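Local coordinates for protein arabinose metabolism transcriptional repressor (Bacillus subtilis, PDB 5D4S) that binds operator DNA through a winged helix-turn-helix domain of the GntR family and represses transcription of arabinose metabolism genes, at residues Pro23-Val28 and Ile64-Gly69. Sequence-based numbering, arbitrary orientation.
With nucleotides of chain D; nucleotides of chain C.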
loop_
_atom_site.group_PDB
_atom_site.type_symbol
_atom_site.label_atom_id
_atom_site.label_comp_id
_atom_site.label_asym_id
_atom_site.label_seq_id
_atom_site.Cartn_x
_atom_site.Cartn_y
_atom_site.Cartn_z
ATOM N N PRO B 23 -4.029 -9.656 -8.948
ATOM C CA PRO B 23 -3.624 -8.376 -9.511
ATOM C C PRO B 23 -2.101 -8.328 -9.621
ATOM O O PRO B 23 -1.426 -9.020 -8.858
ATOM C CB PRO B 23 -4.131 -7.346 -8.476
ATOM C CG PRO B 23 -5.130 -8.074 -7.657
ATOM C CD PRO B 23 -4.695 -9.504 -7.644
ATOM N N LYS B 24 -1.575 -7.535 -10.545
ATOM C CA LYS B 24 -0.124 -7.414 -10.704
ATOM C C LYS B 24 0.635 -7.070 -9.410
ATOM O O LYS B 24 1.721 -7.634 -9.156
ATOM C CB LYS B 24 0.178 -6.366 -11.774
ATOM C CG LYS B 24 -0.242 -6.805 -13.186
ATOM C CD LYS B 24 0.149 -5.718 -14.183
ATOM C CE LYS B 24 -0.473 -5.965 -15.534
ATOM N NZ LYS B 24 -0.329 -7.388 -15.905
ATOM N N TYR B 25 0.094 -6.161 -8.589
ATOM C CA TYR B 25 0.820 -5.761 -7.370
ATOM C C TYR B 25 0.914 -6.967 -6.440
ATOM O O TYR B 25 1.911 -7.145 -5.753
ATOM C CB TYR B 25 0.150 -4.560 -6.639
ATOM C CG TYR B 25 -1.106 -4.922 -5.880
ATOM C CD1 TYR B 25 -1.048 -5.411 -4.576
ATOM C CD2 TYR B 25 -2.354 -4.787 -6.469
ATOM C CE1 TYR B 25 -2.206 -5.773 -3.895
ATOM C CE2 TYR B 25 -3.508 -5.141 -5.800
ATOM C CZ TYR B 25 -3.433 -5.628 -4.518
ATOM O OH TYR B 25 -4.598 -5.964 -3.860
ATOM N N ALA B 26 -0.120 -7.807 -6.437
ATOM C CA ALA B 26 -0.122 -8.997 -5.593
ATOM C C ALA B 26 0.904 -10.029 -6.075
ATOM O O ALA B 26 1.556 -10.693 -5.266
ATOM C CB ALA B 26 -1.531 -9.625 -5.548
ATOM N N GLN B 27 1.035 -10.176 -7.391
ATOM C CA GLN B 27 2.030 -11.090 -7.942
ATOM C C GLN B 27 3.442 -10.598 -7.605
ATOM O O GLN B 27 4.323 -11.395 -7.265
ATOM C CB GLN B 27 1.861 -11.227 -9.452
ATOM C CG GLN B 27 0.507 -11.791 -9.837
ATOM C CD GLN B 27 0.319 -11.877 -11.336
ATOM O OE1 GLN B 27 1.188 -12.374 -12.055
ATOM N NE2 GLN B 27 -0.828 -11.407 -11.818
ATOM N N VAL B 28 3.649 -9.289 -7.688
ATOM C CA VAL B 28 4.961 -8.733 -7.364
ATOM C C VAL B 28 5.249 -8.965 -5.884
ATOM O O VAL B 28 6.349 -9.389 -5.530
ATOM C CB VAL B 28 5.046 -7.256 -7.705
ATOM C CG1 VAL B 28 6.323 -6.660 -7.142
ATOM C CG2 VAL B 28 5.008 -7.079 -9.213
ATOM N N ILE B 64 4.851 -1.139 -8.231
ATOM C CA ILE B 64 5.961 -1.580 -7.390
ATOM C C ILE B 64 5.804 -1.009 -5.982
ATOM O O ILE B 64 6.009 -1.709 -4.984
ATOM C CB ILE B 64 7.338 -1.150 -7.961
ATOM C CG1 ILE B 64 7.663 -1.903 -9.255
ATOM C CG2 ILE B 64 8.450 -1.387 -6.931
ATOM C CD1 ILE B 64 7.632 -3.441 -9.108
ATOM N N ARG B 65 5.415 0.259 -5.907
ATOM C CA ARG B 65 5.298 0.934 -4.622
ATOM C C ARG B 65 4.131 0.387 -3.814
ATOM O O ARG B 65 4.201 0.309 -2.596
ATOM C CB ARG B 65 5.164 2.449 -4.814
ATOM C CG ARG B 65 6.556 3.119 -5.105
ATOM C CD ARG B 65 6.451 4.633 -5.073
ATOM N NE ARG B 65 6.032 5.055 -3.745
ATOM C CZ ARG B 65 6.855 5.143 -2.705
ATOM N NH1 ARG B 65 8.149 4.877 -2.857
ATOM N NH2 ARG B 65 6.385 5.501 -1.523
ATOM N N LYS B 66 3.055 0.018 -4.487
ATOM C CA LYS B 66 1.958 -0.646 -3.799
ATOM C C LYS B 66 2.444 -1.982 -3.210
ATOM O O LYS B 66 2.210 -2.263 -2.026
ATOM C CB LYS B 66 0.789 -0.831 -4.764
ATOM C CG LYS B 66 -0.321 -1.810 -4.312
ATOM C CD LYS B 66 -1.037 -1.322 -3.076
ATOM C CE LYS B 66 -2.424 -1.979 -2.987
ATOM N NZ LYS B 66 -2.963 -1.918 -1.623
ATOM N N ALA B 67 3.133 -2.794 -4.012
ATOM C CA ALA B 67 3.641 -4.072 -3.499
ATOM C C ALA B 67 4.567 -3.913 -2.293
ATOM O O ALA B 67 4.426 -4.583 -1.243
ATOM C CB ALA B 67 4.374 -4.835 -4.607
ATOM N N ILE B 68 5.539 -3.034 -2.459
ATOM C CA ILE B 68 6.520 -2.824 -1.418
ATOM C C ILE B 68 5.862 -2.228 -0.187
ATOM O O ILE B 68 6.159 -2.628 0.935
ATOM C CB ILE B 68 7.665 -1.937 -1.920
ATOM C CG1 ILE B 68 8.559 -2.759 -2.858
ATOM C CG2 ILE B 68 8.468 -1.379 -0.743
ATOM C CD1 ILE B 68 9.635 -1.947 -3.562
ATOM N N GLY B 69 4.931 -1.307 -0.396
ATOM C CA GLY B 69 4.231 -0.673 0.706
ATOM C C GLY B 69 3.469 -1.692 1.533
ATOM O O GLY B 69 3.492 -1.643 2.765
ATOM P P DA D 9 -3.113 -4.519 -10.950
ATOM O OP1 DA D 9 -3.017 -5.643 -11.907
ATOM O OP2 DA D 9 -2.287 -4.496 -9.720
ATOM O "O5'" DA D 9 -2.736 -3.218 -11.772
ATOM C "C5'" DA D 9 -3.250 -3.043 -13.065
ATOM C "C4'" DA D 9 -2.832 -1.707 -13.586
ATOM O "O4'" DA D 9 -3.623 -0.674 -12.953
ATOM C "C3'" DA D 9 -1.359 -1.328 -13.267
ATOM O "O3'" DA D 9 -0.694 -1.110 -14.454
ATOM C "C2'" DA D 9 -1.486 -0.039 -12.489
ATOM C "C1'" DA D 9 -2.838 0.460 -12.953
ATOM N N9 DA D 9 -3.408 1.472 -12.076
ATOM C C8 DA D 9 -3.532 1.420 -10.719
ATOM N N7 DA D 9 -4.059 2.499 -10.199
ATOM C C5 DA D 9 -4.268 3.324 -11.294
ATOM C C6 DA D 9 -4.799 4.626 -11.417
ATOM N N6 DA D 9 -5.217 5.356 -10.372
ATOM N N1 DA D 9 -4.874 5.151 -12.651
ATOM C C2 DA D 9 -4.449 4.430 -13.697
ATOM N N3 DA D 9 -3.927 3.205 -13.706
ATOM C C4 DA D 9 -3.862 2.707 -12.454
ATOM P P DT D 8 -6.977 -3.828 -5.455
ATOM O OP1 DT D 8 -6.778 -5.299 -5.333
ATOM O OP2 DT D 8 -6.315 -2.863 -4.543
ATOM O "O5'" DT D 8 -6.592 -3.476 -6.947
ATOM C "C5'" DT D 8 -7.080 -4.307 -7.979
ATOM C "C4'" DT D 8 -6.612 -3.803 -9.312
ATOM O "O4'" DT D 8 -7.182 -2.504 -9.537
ATOM C "C3'" DT D 8 -5.086 -3.631 -9.444
ATOM O "O3'" DT D 8 -4.663 -4.301 -10.611
ATOM C "C2'" DT D 8 -4.900 -2.107 -9.561
ATOM C "C1'" DT D 8 -6.230 -1.703 -10.179
ATOM N N1 DT D 8 -6.613 -0.275 -9.970
ATOM C C2 DT D 8 -6.892 0.491 -11.068
ATOM O O2 DT D 8 -6.839 0.067 -12.208
ATOM N N3 DT D 8 -7.245 1.772 -10.795
ATOM C C4 DT D 8 -7.363 2.360 -9.561
ATOM O O4 DT D 8 -7.696 3.531 -9.435
ATOM C C5 DT D 8 -7.060 1.504 -8.438
ATOM C C7 DT D 8 -7.132 2.037 -7.042
ATOM C C6 DT D 8 -6.702 0.237 -8.695
ATOM P P DG C 9 10.008 5.308 0.632
ATOM O OP1 DG C 9 9.981 5.011 2.076
ATOM O OP2 DG C 9 9.210 4.488 -0.305
ATOM O "O5'" DG C 9 9.675 6.840 0.428
ATOM C "C5'" DG C 9 10.183 7.780 1.366
ATOM C "C4'" DG C 9 9.400 9.051 1.305
ATOM O "O4'" DG C 9 9.724 9.753 0.069
ATOM C "C3'" DG C 9 7.886 8.828 1.312
ATOM O "O3'" DG C 9 7.288 9.744 2.222
ATOM C "C2'" DG C 9 7.475 9.066 -0.139
ATOM C "C1'" DG C 9 8.550 10.011 -0.669
ATOM N N9 DG C 9 8.850 9.809 -2.097
ATOM C C8 DG C 9 9.240 8.641 -2.718
ATOM N N7 DG C 9 9.445 8.780 -4.007
ATOM C C5 DG C 9 9.176 10.124 -4.249
ATOM C C6 DG C 9 9.218 10.872 -5.460
ATOM O O6 DG C 9 9.519 10.491 -6.598
ATOM N N1 DG C 9 8.870 12.205 -5.254
ATOM C C2 DG C 9 8.529 12.743 -4.031
ATOM N N2 DG C 9 8.223 14.041 -4.013
ATOM N N3 DG C 9 8.494 12.061 -2.901
ATOM C C4 DG C 9 8.814 10.762 -3.082
HETATM O O HOH W 1 -5.100 -3.495 -1.803
#
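Tyr25 and Val28 pack on Lys66, Ala67 and Ile64, joining the first helix of the GntR-type winged helix-turn-helix, 24-35, to helix 61-74. The segment axes pass 8.3 Å apart at -52°. Val28 CG1 is turned opposite its own backbone N (chi1 170°) and so reaches Ala67 CB, at 3.7 Å, and Ile64 CD1. Phe57 and Leu53 of helix 50-57 extend this core. Nearer the DNA, the Lys66 chain runs over one face of the Tyr25 ring. Its CE sits 4.0 Å from the ring centroid as a CH-pi contact, and NZ makes an off-centre cation-pi contact. Two phosphates of chain D meet the first turn. Lys24 N and Tyr25 N each donate to that of DA9, where the helix N-terminus would probably add electrostatic attraction. Tyr25 OH donates to DT8 OP1, which lies at the ring edge, in plane. Without the ring and hydroxyl, as with an alanine here, that phosphate oxygen would probably lose its donor and the Lys66 chain its aromatic support. Arg65 NH1 donates to OP2 of DG9 of chain C at 2.8 Å and forms a salt bridge with Glu50. One water accepts from Lys66 NZ at 2.7 Å and donates to Tyr25 OH and DT8 OP2.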